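Local coordinates for extracellular solute-binding protein, family 3 (Methylophaga aminisulfidivorans MP, PDB 5SV6), which is of unknown function but has the architecture of a periplasmic solute-binding protein and is probably linked to the methanol dehydrogenase system, at residues E55-N60 against E64-Q69; Q69-L74 against V106-D111; V85-A90 against T96-K101. One frame throughout, in Å; residues are numbered along the deposited sequence.

Overall arrangement
Followed from the N terminus, the chain leaves strand 47-52, makes a tight hairpin and enters helix 66-77. Interaction 1 closes this first, short loop, fastening the hairpin to the start of the helix. Interaction 2 opens where interaction 1 ends, at the shared residue Gln-69, and makes a longer closure, laying the same helix against strand 106-111. Within its span falls interaction 3, a local closure between strand 82-87 and helix 94-99. Strands 82-87 and 106-111 both run parallel to strand 47-52, so interactions 2 and 3 reach one sheet. Trp-86 also touches Ser-59, Asn-60 and Asn-68, joining 85-90 to interaction 1.

Interaction 1: residues E55-N60 against E64-Q69; sequences EMPYSN and EGFENQ
The side-chain oxygen of Asn-68 is held by two backbone N-H groups. Asn-60 N reaches Asn-68 OD1 at 3.1 Å, in the carbonyl plane and on a lone pair, whereas Gly-65 N, 2.9 Å from Asn-68 OD1, comes in tilted 29° from that plane. The other end of the amide is fixed as well: Asn-68 ND2 donates to Ser-59 OG at 3.0 Å, nearly in the amide plane, and Ser-59 OG is also hydrogen-bonded to Ala-52 O. Three bonds thus set the rotation of this buried amide.

Gly-65 is the N-cap of helix 66-77, and the hairpin in front of it supplies acceptors for the first turn. Phe-66 N donates to Pro-57 O at 2.9 Å, and Glu-67 N to Tyr-58 O, also at 2.9 Å. The two carbonyls follow a cis peptide bond before Pro-57, in a hairpin where Tyr-58 and Ser-59 face Glu-55 as a classic beta bulge.

Asn-60 meets Glu-64 with both ends of its amide. Asn-60 OD1 takes Glu-64 N at 3.1 Å from above its carbonyl plane, while Asn-60 ND2 points almost straight at Glu-64 OE1, 3.0 Å away on the anti side of the carboxylate. With chi1 at 72°, CG stands between the backbone N and the carbonyl carbon, and from there both ends of the amide meet Glu-64.

The side chains of Tyr-58 and Phe-66 point the same way and lie alongside each other, their ring planes inclined by 41°, with Tyr-58 CD2 3.7 Å from Phe-66 CZ. The Glu-67 carboxylate runs alongside the same tyrosine, whose OH is hydrogen-bonded to Glu-218 OE2 on helix 216-224. Selenomethionine Met-56 curls its SE and CE against Gly-65 and the Glu-64 carbonyl.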
ATOM      1  N   GLU A  55      -0.532 -11.535  -2.448  1.00 13.99           N
ATOM      2  CA  GLU A  55      -0.038 -10.210  -2.075  1.00 15.13           C
ATOM      3  C   GLU A  55      -0.731  -9.688  -0.816  1.00 13.91           C
ATOM      4  O   GLU A  55      -1.435  -8.685  -0.847  1.00 11.29           O
ATOM      5  CB  GLU A  55      -0.153  -9.208  -3.234  1.00 15.73           C
ATOM      6  CG  GLU A  55       0.420  -7.830  -2.894  1.00 18.94           C
ATOM      7  CD  GLU A  55       1.351  -7.264  -3.940  1.00 25.10           C
ATOM      8  OE1 GLU A  55       1.820  -8.023  -4.818  1.00 25.05           O
ATOM      9  OE2 GLU A  55       1.616  -6.043  -3.865  1.00 27.03           O
HETATM   10  N   MSE A  56      -0.541 -10.401   0.286  1.00 12.02           N
HETATM   11  CA  MSE A  56      -1.074  -9.971   1.564  1.00 12.00           C
HETATM   12  C   MSE A  56      -0.359  -8.682   1.958  1.00 11.47           C
HETATM   13  O   MSE A  56       0.799  -8.476   1.579  1.00 12.55           O
HETATM   14  CB  MSE A  56      -0.882 -11.074   2.615  1.00 11.55           C
HETATM   15  CG  MSE A  56      -1.742 -12.293   2.363  1.00 13.54           C
HETATM   16 SE   MSE A  56      -3.642 -11.840   2.367  1.00 23.81          SE
HETATM   17  CE  MSE A  56      -4.024 -11.926   4.282  1.00 15.28           C
ATOM     18  N   PRO A  57      -1.040  -7.806   2.711  1.00 10.10           N
ATOM     19  CA  PRO A  57      -2.376  -8.039   3.283  1.00 10.89           C
ATOM     20  C   PRO A  57      -3.522  -7.636   2.345  1.00 10.19           C
ATOM     21  O   PRO A  57      -4.678  -7.740   2.740  1.00  9.12           O
ATOM     22  CB  PRO A  57      -2.369  -7.155   4.535  1.00 10.12           C
ATOM     23  CG  PRO A  57      -1.513  -5.966   4.124  1.00 10.29           C
ATOM     24  CD  PRO A  57      -0.466  -6.518   3.153  1.00 11.09           C
ATOM     25  N   TYR A  58      -3.201  -7.199   1.130  1.00 10.00           N
ATOM     26  CA  TYR A  58      -4.226  -6.787   0.179  1.00  9.42           C
ATOM     27  C   TYR A  58      -5.113  -7.933  -0.280  1.00  8.81           C
ATOM     28  O   TYR A  58      -6.339  -7.807  -0.287  1.00  9.07           O
ATOM     29  CB  TYR A  58      -3.606  -6.150  -1.075  1.00  9.75           C
ATOM     30  CG  TYR A  58      -2.721  -4.940  -0.849  1.00 10.40           C
ATOM     31  CD1 TYR A  58      -1.341  -5.071  -0.778  1.00 11.72           C
ATOM     32  CD2 TYR A  58      -3.257  -3.668  -0.763  1.00 12.66           C
ATOM     33  CE1 TYR A  58      -0.525  -3.973  -0.610  1.00 12.67           C
ATOM     34  CE2 TYR A  58      -2.444  -2.559  -0.584  1.00 10.89           C
ATOM     35  CZ  TYR A  58      -1.085  -2.721  -0.505  1.00 12.69           C
ATOM     36  OH  TYR A  58      -0.280  -1.614  -0.340  1.00 15.80           O
ATOM     37  N   SER A  59      -4.490  -9.042  -0.683  1.00  7.85           N
ATOM     38  CA  SER A  59      -5.182 -10.055  -1.465  1.00  8.85           C
ATOM     39  C   SER A  59      -4.424 -11.376  -1.475  1.00 10.07           C
ATOM     40  O   SER A  59      -3.203 -11.385  -1.511  1.00 10.05           O
ATOM     41  CB  SER A  59      -5.329  -9.570  -2.920  1.00  9.42           C
ATOM     42  OG  SER A  59      -5.913 -10.567  -3.751  1.00  8.77           O
ATOM     43  N   ASN A  60      -5.154 -12.487  -1.443  1.00  9.59           N
ATOM     44  CA  ASN A  60      -4.588 -13.775  -1.859  1.00 12.28           C
ATOM     45  C   ASN A  60      -5.669 -14.692  -2.449  1.00 11.89           C
ATOM     46  O   ASN A  60      -6.857 -14.397  -2.341  1.00 11.99           O
ATOM     47  CB  ASN A  60      -3.758 -14.455  -0.738  1.00 12.70           C
ATOM     48  CG  ASN A  60      -4.612 -15.028   0.409  1.00 16.98           C
ATOM     49  OD1 ASN A  60      -5.832 -15.139   0.316  1.00 14.98           O
ATOM     50  ND2 ASN A  60      -3.944 -15.393   1.509  1.00 14.64           N
ATOM     51  N   GLU A  64      -8.269 -13.890   1.666  1.00 13.83           N
ATOM     52  CA  GLU A  64      -8.013 -13.478   3.046  1.00 14.07           C
ATOM     53  C   GLU A  64      -7.534 -12.022   3.189  1.00 14.42           C
ATOM     54  O   GLU A  64      -7.412 -11.505   4.308  1.00 15.75           O
ATOM     55  CB  GLU A  64      -7.013 -14.434   3.688  1.00 15.35           C
ATOM     56  CG  GLU A  64      -7.541 -15.855   3.795  1.00 14.53           C
ATOM     57  CD  GLU A  64      -6.479 -16.842   4.212  1.00 19.02           C
ATOM     58  OE1 GLU A  64      -5.290 -16.621   3.895  1.00 18.00           O
ATOM     59  OE2 GLU A  64      -6.840 -17.845   4.863  1.00 20.24           O
ATOM     60  N   GLY A  65      -7.289 -11.359   2.064  1.00 10.05           N
ATOM     61  CA  GLY A  65      -6.790  -9.995   2.093  1.00  9.54           C
ATOM     62  C   GLY A  65      -7.900  -8.971   2.285  1.00  9.65           C
ATOM     63  O   GLY A  65      -9.058  -9.266   2.007  1.00  9.97           O
ATOM     64  N   PHE A  66      -7.555  -7.766   2.732  1.00  9.65           N
ATOM     65  CA  PHE A  66      -8.584  -6.746   2.981  1.00 10.17           C
ATOM     66  C   PHE A  66      -9.292  -6.267   1.710  1.00  8.94           C
ATOM     67  O   PHE A  66     -10.489  -5.950   1.746  1.00  7.36           O
ATOM     68  CB  PHE A  66      -8.086  -5.582   3.871  1.00  8.87           C
ATOM     69  CG  PHE A  66      -7.222  -4.558   3.167  1.00  8.96           C
ATOM     70  CD1 PHE A  66      -7.790  -3.535   2.422  1.00  8.85           C
ATOM     71  CD2 PHE A  66      -5.850  -4.580   3.314  1.00  9.77           C
ATOM     72  CE1 PHE A  66      -7.001  -2.589   1.802  1.00 10.18           C
ATOM     73  CE2 PHE A  66      -5.061  -3.642   2.695  1.00 10.18           C
ATOM     74  CZ  PHE A  66      -5.633  -2.642   1.937  1.00  8.21           C
ATOM     75  N   GLU A  67      -8.577  -6.235   0.589  1.00  8.20           N
ATOM     76  CA  GLU A  67      -9.231  -5.878  -0.681  1.00  9.21           C
ATOM     77  C   GLU A  67     -10.164  -6.980  -1.187  1.00  9.00           C
ATOM     78  O   GLU A  67     -11.095  -6.710  -1.963  1.00  8.60           O
ATOM     79  CB  GLU A  67      -8.208  -5.500  -1.768  1.00  8.34           C
ATOM     80  CG  GLU A  67      -7.479  -4.160  -1.522  1.00  8.23           C
ATOM     81  CD  GLU A  67      -6.529  -3.782  -2.665  1.00  8.62           C
ATOM     82  OE1 GLU A  67      -6.239  -4.628  -3.536  1.00 10.35           O
ATOM     83  OE2 GLU A  67      -6.080  -2.625  -2.698  1.00  9.46           O
ATOM     84  N   ASN A  68      -9.913  -8.222  -0.779  1.00  8.16           N
ATOM     85  CA  ASN A  68     -10.814  -9.305  -1.153  1.00  8.67           C
ATOM     86  C   ASN A  68     -12.170  -9.087  -0.474  1.00 10.41           C
ATOM     87  O   ASN A  68     -13.231  -9.300  -1.077  1.00  9.41           O
ATOM     88  CB  ASN A  68     -10.246 -10.678  -0.760  1.00 10.19           C
ATOM     89  CG  ASN A  68      -8.898 -10.966  -1.400  1.00  9.53           C
ATOM     90  OD1 ASN A  68      -8.016 -11.565  -0.778  1.00 10.09           O
ATOM     91  ND2 ASN A  68      -8.731 -10.542  -2.644  1.00  9.52           N
ATOM     92  N   GLN A  69     -12.119  -8.667   0.789  1.00 10.24           N
ATOM     93  CA  GLN A  69     -13.317  -8.328   1.543  1.00 12.54           C
ATOM     94  C   GLN A  69     -14.044  -7.155   0.898  1.00 10.64           C
ATOM     95  O   GLN A  69     -15.267  -7.160   0.787  1.00 10.54           O
ATOM     96  CB  GLN A  69     -12.961  -7.931   2.978  1.00 12.11           C
ATOM     97  CG  GLN A  69     -12.810  -9.073   3.940  1.00 18.66           C
ATOM     98  CD  GLN A  69     -13.118  -8.634   5.359  1.00 23.99           C
ATOM     99  OE1 GLN A  69     -12.210  -8.408   6.162  1.00 30.76           O
ATOM    100  NE2 GLN A  69     -14.405  -8.480   5.668  1.00 19.59           N
TER

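Interaction 2: residues Q69-L74 against V106-D111; sequences QLAKIL and VVMGVD
Helix 66-77 passes over the corner that the chain turns at Met-108, the closest CA atoms, those of Ala-71 and Met-108, being 7.0 Å apart. The Met-108 side chain does most of the bridging, and Leu-70 and Leu-74 point back toward it. Met-108, present as selenomethionine, points toward the helix, and its chain bends at chi2 (-56°) and again at chi3 (-60°), folding the methyl back over the start of the segment 69-74. Its CE lies 3.7 Å from Leu-70 CB and equally 3.7 Å from Ala-71 N, while SE rests against the Ala-71 methyl, 4.0 Å from Ala-71 CB. From one helical turn further on, Leu-74 slides past Met-108 in the opposite direction, bringing CD2 to 4.2 Å from SE.

Val-49 and Ile-255, from the strands on either side of 106-111, also touch Met-108, so the helix is seated on the sheet of this solute-binding fold. No hydrogen bond joins the two segments. Their hold therefore rests on dispersion and on burial of apolar surface, the bent Met-108 chain lying against the helix.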
ATOM      1  N   GLN A  69     -12.119  -8.667   0.789  1.00 10.24           N
ATOM      2  CA  GLN A  69     -13.317  -8.328   1.543  1.00 12.54           C
ATOM      3  C   GLN A  69     -14.044  -7.155   0.898  1.00 10.64           C
ATOM      4  O   GLN A  69     -15.267  -7.160   0.787  1.00 10.54           O
ATOM      5  CB  GLN A  69     -12.961  -7.931   2.978  1.00 12.11           C
ATOM      6  CG  GLN A  69     -12.810  -9.073   3.940  1.00 18.66           C
ATOM      7  CD  GLN A  69     -13.118  -8.634   5.359  1.00 23.99           C
ATOM      8  OE1 GLN A  69     -12.210  -8.408   6.162  1.00 30.76           O
ATOM      9  NE2 GLN A  69     -14.405  -8.480   5.668  1.00 19.59           N
ATOM     10  N   LEU A  70     -13.287  -6.142   0.499  1.00  9.64           N
ATOM     11  CA  LEU A  70     -13.866  -4.963  -0.132  1.00  9.39           C
ATOM     12  C   LEU A  70     -14.547  -5.319  -1.443  1.00 10.16           C
ATOM     13  O   LEU A  70     -15.566  -4.731  -1.793  1.00  9.76           O
ATOM     14  CB  LEU A  70     -12.791  -3.903  -0.381  1.00  9.23           C
ATOM     15  CG  LEU A  70     -12.196  -3.290   0.888  1.00  9.99           C
ATOM     16  CD1 LEU A  70     -11.078  -2.320   0.550  1.00  8.23           C
ATOM     17  CD2 LEU A  70     -13.298  -2.613   1.732  1.00 10.98           C
ATOM     18  N   ALA A  71     -13.974  -6.277  -2.166  1.00  8.31           N
ATOM     19  CA  ALA A  71     -14.519  -6.689  -3.456  1.00 10.93           C
ATOM     20  C   ALA A  71     -15.890  -7.335  -3.262  1.00 10.27           C
ATOM     21  O   ALA A  71     -16.813  -7.128  -4.053  1.00 10.85           O
ATOM     22  CB  ALA A  71     -13.563  -7.663  -4.146  1.00 10.89           C
ATOM     23  N   LYS A  72     -16.009  -8.125  -2.201  1.00 10.67           N
ATOM     24  CA  LYS A  72     -17.273  -8.782  -1.865  1.00 11.14           C
ATOM     25  C   LYS A  72     -18.353  -7.742  -1.534  1.00 13.69           C
ATOM     26  O   LYS A  72     -19.476  -7.806  -2.051  1.00 14.38           O
ATOM     27  CB  LYS A  72     -17.030  -9.804  -0.739  1.00 14.62           C
ATOM     28  CG  LYS A  72     -18.250 -10.425  -0.031  1.00 18.56           C
ATOM     29  CD  LYS A  72     -19.396 -10.794  -0.944  1.00 22.92           C
ATOM     30  CE  LYS A  72     -19.001 -11.680  -2.106  1.00 23.67           C
ATOM     31  NZ  LYS A  72     -19.631 -11.100  -3.340  1.00 21.45           N
ATOM     32  N   ILE A  73     -18.008  -6.773  -0.696  1.00 11.30           N
ATOM     33  CA  ILE A  73     -18.906  -5.663  -0.411  1.00 12.53           C
ATOM     34  C   ILE A  73     -19.324  -4.937  -1.694  1.00 14.05           C
ATOM     35  O   ILE A  73     -20.511  -4.685  -1.916  1.00 13.95           O
ATOM     36  CB  ILE A  73     -18.255  -4.667   0.567  1.00 11.01           C
ATOM     37  CG1 ILE A  73     -18.068  -5.331   1.936  1.00 13.01           C
ATOM     38  CG2 ILE A  73     -19.089  -3.412   0.688  1.00 11.94           C
ATOM     39  CD1 ILE A  73     -17.293  -4.485   2.925  1.00 11.64           C
ATOM     40  N   LEU A  74     -18.354  -4.614  -2.544  1.00 12.14           N
ATOM     41  CA  LEU A  74     -18.662  -3.882  -3.781  1.00 12.56           C
ATOM     42  C   LEU A  74     -19.601  -4.682  -4.698  1.00 12.24           C
ATOM     43  O   LEU A  74     -20.564  -4.133  -5.251  1.00 13.27           O
ATOM     44  CB  LEU A  74     -17.369  -3.504  -4.518  1.00 10.41           C
ATOM     45  CG  LEU A  74     -17.512  -2.727  -5.828  1.00 11.80           C
ATOM     46  CD1 LEU A  74     -18.285  -1.399  -5.633  1.00 10.90           C
ATOM     47  CD2 LEU A  74     -16.125  -2.476  -6.446  1.00 11.97           C
ATOM     48  N   VAL A 106     -12.165  -4.658 -13.109  1.00 11.87           N
ATOM     49  CA  VAL A 106     -12.025  -3.822 -11.920  1.00  8.85           C
ATOM     50  C   VAL A 106     -10.709  -4.105 -11.217  1.00  9.46           C
ATOM     51  O   VAL A 106     -10.343  -5.263 -11.036  1.00 10.75           O
ATOM     52  CB  VAL A 106     -13.185  -4.088 -10.935  1.00 11.37           C
ATOM     53  CG1 VAL A 106     -12.932  -3.412  -9.596  1.00 13.09           C
ATOM     54  CG2 VAL A 106     -14.510  -3.627 -11.539  1.00 11.63           C
ATOM     55  N   VAL A 107      -9.990  -3.043 -10.858  1.00  8.43           N
ATOM     56  CA  VAL A 107      -8.859  -3.157  -9.944  1.00  8.75           C
ATOM     57  C   VAL A 107      -9.186  -2.428  -8.645  1.00  7.70           C
ATOM     58  O   VAL A 107      -9.606  -1.269  -8.661  1.00  7.62           O
ATOM     59  CB  VAL A 107      -7.551  -2.643 -10.574  1.00  6.47           C
ATOM     60  CG1 VAL A 107      -6.453  -2.523  -9.520  1.00  8.72           C
ATOM     61  CG2 VAL A 107      -7.111  -3.607 -11.678  1.00  8.54           C
HETATM   62  N   MSE A 108      -8.990  -3.103  -7.516  1.00  8.53           N
HETATM   63  CA  MSE A 108      -9.536  -2.609  -6.244  1.00  9.45           C
HETATM   64  C   MSE A 108      -8.878  -1.353  -5.662  1.00  9.99           C
HETATM   65  O   MSE A 108      -9.548  -0.554  -5.015  1.00 11.14           O
HETATM   66  CB  MSE A 108      -9.561  -3.719  -5.183  1.00  9.99           C
HETATM   67  CG  MSE A 108     -10.541  -4.852  -5.491  1.00  8.80           C
HETATM   68 SE   MSE A 108     -12.387  -4.231  -5.771  1.00 21.49          SE
HETATM   69  CE  MSE A 108     -12.743  -3.386  -4.040  1.00  9.32           C
ATOM     70  N   GLY A 109      -7.577  -1.186  -5.870  1.00  8.84           N
ATOM     71  CA  GLY A 109      -6.892  -0.041  -5.314  1.00  9.18           C
ATOM     72  C   GLY A 109      -5.768   0.529  -6.166  1.00 11.36           C
ATOM     73  O   GLY A 109      -4.748  -0.129  -6.388  1.00 10.40           O
ATOM     74  N   VAL A 110      -5.961   1.756  -6.645  1.00  8.82           N
ATOM     75  CA  VAL A 110      -4.892   2.520  -7.288  1.00  8.10           C
ATOM     76  C   VAL A 110      -4.962   3.947  -6.746  1.00 10.73           C
ATOM     77  O   VAL A 110      -5.965   4.325  -6.125  1.00  9.15           O
ATOM     78  CB  VAL A 110      -5.007   2.544  -8.837  1.00  9.30           C
ATOM     79  CG1 VAL A 110      -4.969   1.122  -9.425  1.00  9.60           C
ATOM     80  CG2 VAL A 110      -6.257   3.299  -9.283  1.00  9.47           C
ATOM     81  N   ASP A 111      -3.911   4.738  -6.955  1.00  9.86           N
ATOM     82  CA  ASP A 111      -3.978   6.150  -6.574  1.00  9.08           C
ATOM     83  C   ASP A 111      -5.085   6.834  -7.373  1.00 10.56           C
ATOM     84  O   ASP A 111      -5.247   6.567  -8.564  1.00 11.37           O
ATOM     85  CB  ASP A 111      -2.666   6.883  -6.866  1.00 11.79           C
ATOM     86  CG  ASP A 111      -1.513   6.439  -5.975  1.00 13.10           C
ATOM     87  OD1 ASP A 111      -1.742   5.716  -4.982  1.00 13.04           O
ATOM     88  OD2 ASP A 111      -0.361   6.834  -6.274  1.00 13.85           O
TER

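Interaction 3: residues V85-A90 against T96-K101; sequences VWSDKA and TEKLLK
Lys-89 and Glu-97 cross at about a right angle and meet through their ends. Lys-89 NZ sits 2.7 Å from Glu-97 OE2, using the syn lone pair of that oxygen, and makes a salt bridge. The lysine chain bends at chi2, chi3 and chi4 to get there, and its ammonium also makes a cation-pi contact with Phe-93, so two groups share the charge.

Strand 82-87 leads through helix 94-99 into strand 106-111, a beta-alpha-beta crossover in which strand 47-52 lies between the two parallel strands. Lys-98, one residue after Glu-97, runs from the helix toward the first of these strands and passes obliquely across Val-85, its CE 4.0 Å from Val-85 CG1. A turn at chi4 (-73°) then carries the ammonium away from the valine. There Lys-98 NZ donates to a water at 2.6 Å, and that water donates in turn to Trp-86 O at 2.9 Å. Lys-98 also lies on Cys-50 and Cys-104, which form a disulfide.

Where strand 82-87 ends, Ser-87 OG accepts from Lys-89 N at 3.0 Å, an ST turn that sets the backbone from which Lys-89 reaches for Glu-97.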
ATOM      1  N   VAL A  85     -10.403 -12.749 -10.964  1.00 12.26           N
ATOM      2  CA  VAL A  85      -9.468 -13.184 -11.984  1.00 13.02           C
ATOM      3  C   VAL A  85      -8.092 -13.035 -11.376  1.00 13.19           C
ATOM      4  O   VAL A  85      -7.625 -11.924 -11.146  1.00 11.39           O
ATOM      5  CB  VAL A  85      -9.575 -12.327 -13.258  1.00 15.48           C
ATOM      6  CG1 VAL A  85      -8.468 -12.672 -14.233  1.00 16.53           C
ATOM      7  CG2 VAL A  85     -10.940 -12.505 -13.896  1.00 17.09           C
ATOM      8  N   TRP A  86      -7.459 -14.165 -11.090  1.00 14.04           N
ATOM      9  CA  TRP A  86      -6.231 -14.188 -10.298  1.00 14.67           C
ATOM     10  C   TRP A  86      -4.990 -14.021 -11.151  1.00 17.10           C
ATOM     11  O   TRP A  86      -4.882 -14.610 -12.230  1.00 18.83           O
ATOM     12  CB  TRP A  86      -6.145 -15.490  -9.470  1.00 15.07           C
ATOM     13  CG  TRP A  86      -7.321 -15.682  -8.545  1.00 12.48           C
ATOM     14  CD1 TRP A  86      -8.381 -16.531  -8.717  1.00 15.48           C
ATOM     15  CD2 TRP A  86      -7.552 -15.001  -7.305  1.00 14.11           C
ATOM     16  NE1 TRP A  86      -9.256 -16.419  -7.660  1.00 17.75           N
ATOM     17  CE2 TRP A  86      -8.768 -15.485  -6.780  1.00 13.92           C
ATOM     18  CE3 TRP A  86      -6.845 -14.028  -6.588  1.00 11.97           C
ATOM     19  CZ2 TRP A  86      -9.299 -15.022  -5.574  1.00 15.22           C
ATOM     20  CZ3 TRP A  86      -7.369 -13.568  -5.395  1.00 11.77           C
ATOM     21  CH2 TRP A  86      -8.587 -14.065  -4.895  1.00 12.83           C
ATOM     22  N   SER A  87      -4.060 -13.203 -10.664  1.00 15.45           N
ATOM     23  CA  SER A  87      -2.762 -13.032 -11.293  1.00 18.66           C
ATOM     24  C   SER A  87      -1.665 -13.600 -10.408  1.00 20.97           C
ATOM     25  O   SER A  87      -1.712 -13.479  -9.182  1.00 16.72           O
ATOM     26  CB  SER A  87      -2.476 -11.556 -11.570  1.00 20.41           C
ATOM     27  OG  SER A  87      -1.092 -11.358 -11.837  1.00 20.08           O
ATOM     28  N   ASP A  88      -0.667 -14.212 -11.038  1.00 24.95           N
ATOM     29  CA  ASP A  88       0.452 -14.785 -10.312  1.00 20.30           C
ATOM     30  C   ASP A  88       1.549 -13.759 -10.136  1.00 21.28           C
ATOM     31  O   ASP A  88       2.547 -14.012  -9.466  1.00 23.40           O
ATOM     32  CB  ASP A  88       0.987 -16.002 -11.059  1.00 24.79           C
ATOM     33  CG  ASP A  88      -0.075 -17.038 -11.290  1.00 24.44           C
ATOM     34  OD1 ASP A  88      -0.536 -17.630 -10.292  1.00 27.91           O
ATOM     35  OD2 ASP A  88      -0.459 -17.251 -12.461  1.00 26.16           O
ATOM     36  N   LYS A  89       1.370 -12.606 -10.763  1.00 19.37           N
ATOM     37  CA  LYS A  89       2.320 -11.515 -10.637  1.00 20.26           C
ATOM     38  C   LYS A  89       1.943 -10.620  -9.452  1.00 18.35           C
ATOM     39  O   LYS A  89       0.847 -10.733  -8.896  1.00 20.55           O
ATOM     40  CB  LYS A  89       2.368 -10.689 -11.926  1.00 21.22           C
ATOM     41  CG  LYS A  89       2.712 -11.480 -13.193  1.00 26.16           C
ATOM     42  CD  LYS A  89       4.212 -11.639 -13.374  1.00 27.38           C
ATOM     43  CE  LYS A  89       4.881 -10.338 -13.787  1.00 28.08           C
ATOM     44  NZ  LYS A  89       4.899 -10.128 -15.272  1.00 35.20           N
ATOM     45  N   ALA A  90       2.860  -9.737  -9.078  1.00 20.31           N
ATOM     46  CA  ALA A  90       2.628  -8.780  -8.008  1.00 20.52           C
ATOM     47  C   ALA A  90       1.456  -7.883  -8.392  1.00 19.17           C
ATOM     48  O   ALA A  90       1.205  -7.680  -9.575  1.00 20.37           O
ATOM     49  CB  ALA A  90       3.876  -7.950  -7.787  1.00 19.29           C
ATOM     50  N   THR A  96      -1.771  -3.197 -15.911  1.00 11.29           N
ATOM     51  CA  THR A  96      -1.206  -3.317 -17.251  1.00 12.38           C
ATOM     52  C   THR A  96      -1.347  -4.695 -17.879  1.00 14.53           C
ATOM     53  O   THR A  96      -1.471  -4.807 -19.099  1.00 15.13           O
ATOM     54  CB  THR A  96       0.281  -2.929 -17.259  1.00 16.51           C
ATOM     55  OG1 THR A  96       0.977  -3.707 -16.279  1.00 17.36           O
ATOM     56  CG2 THR A  96       0.438  -1.467 -16.918  1.00 16.52           C
ATOM     57  N   GLU A  97      -1.329  -5.745 -17.066  1.00 13.57           N
ATOM     58  CA  GLU A  97      -1.359  -7.098 -17.618  1.00 16.77           C
ATOM     59  C   GLU A  97      -2.741  -7.750 -17.596  1.00 16.40           C
ATOM     60  O   GLU A  97      -2.979  -8.736 -18.280  1.00 16.95           O
ATOM     61  CB  GLU A  97      -0.311  -7.978 -16.930  1.00 20.37           C
ATOM     62  CG  GLU A  97       1.083  -7.347 -16.945  1.00 23.42           C
ATOM     63  CD  GLU A  97       2.199  -8.372 -16.945  1.00 29.09           C
ATOM     64  OE1 GLU A  97       2.232  -9.214 -17.867  1.00 37.72           O
ATOM     65  OE2 GLU A  97       3.048  -8.333 -16.029  1.00 30.80           O
ATOM     66  N   LYS A  98      -3.660  -7.197 -16.813  1.00 14.45           N
ATOM     67  CA  LYS A  98      -4.982  -7.790 -16.719  1.00 13.47           C
ATOM     68  C   LYS A  98      -6.087  -6.831 -17.165  1.00 13.59           C
ATOM     69  O   LYS A  98      -6.767  -7.078 -18.175  1.00 12.73           O
ATOM     70  CB  LYS A  98      -5.235  -8.297 -15.292  1.00 14.65           C
ATOM     71  CG  LYS A  98      -4.527  -9.612 -14.961  1.00 18.39           C
ATOM     72  CD  LYS A  98      -5.071 -10.738 -15.839  1.00 21.11           C
ATOM     73  CE  LYS A  98      -4.659 -12.121 -15.348  1.00 24.62           C
ATOM     74  NZ  LYS A  98      -3.222 -12.386 -15.611  1.00 25.17           N
ATOM     75  N   LEU A  99      -6.267  -5.749 -16.410  1.00 10.61           N
ATOM     76  CA  LEU A  99      -7.342  -4.786 -16.687  1.00 10.88           C
ATOM     77  C   LEU A  99      -7.253  -4.212 -18.098  1.00 10.95           C
ATOM     78  O   LEU A  99      -8.212  -4.267 -18.864  1.00 10.53           O
ATOM     79  CB  LEU A  99      -7.300  -3.641 -15.677  1.00  9.79           C
ATOM     80  CG  LEU A  99      -8.355  -2.547 -15.808  1.00  9.15           C
ATOM     81  CD1 LEU A  99      -9.734  -3.090 -15.473  1.00 10.68           C
ATOM     82  CD2 LEU A  99      -8.002  -1.385 -14.920  1.00  7.60           C
ATOM     83  N   LEU A 100      -6.098  -3.654 -18.443  1.00 11.52           N
ATOM     84  CA  LEU A 100      -5.946  -2.999 -19.746  1.00 10.45           C
ATOM     85  C   LEU A 100      -5.888  -3.983 -20.910  1.00 13.02           C
ATOM     86  O   LEU A 100      -5.862  -3.574 -22.073  1.00 13.90           O
ATOM     87  CB  LEU A 100      -4.709  -2.096 -19.752  1.00 10.73           C
ATOM     88  CG  LEU A 100      -4.758  -0.904 -18.794  1.00 10.15           C
ATOM     89  CD1 LEU A 100      -3.452  -0.101 -18.832  1.00 11.77           C
ATOM     90  CD2 LEU A 100      -5.968  -0.021 -19.113  1.00 10.31           C
ATOM     91  N   LYS A 101      -5.859  -5.277 -20.593  1.00 12.76           N
ATOM     92  CA  LYS A 101      -5.860  -6.332 -21.606  1.00 12.84           C
ATOM     93  C   LYS A 101      -7.183  -7.082 -21.613  1.00 14.30           C
ATOM     94  O   LYS A 101      -7.295  -8.175 -22.191  1.00 14.76           O
ATOM     95  CB  LYS A 101      -4.699  -7.305 -21.374  1.00 13.04           C
ATOM     96  CG  LYS A 101      -3.337  -6.675 -21.622  1.00 16.65           C
ATOM     97  CD  LYS A 101      -2.249  -7.738 -21.656  1.00 23.25           C
ATOM     98  CE  LYS A 101      -0.932  -7.179 -22.191  1.00 27.81           C
ATOM     99  NZ  LYS A 101      -0.217  -6.315 -21.211  1.00 25.61           N
TER
HETATM  100  O   HOH W   1      -2.893 -14.630 -14.366  1.00 28.85           O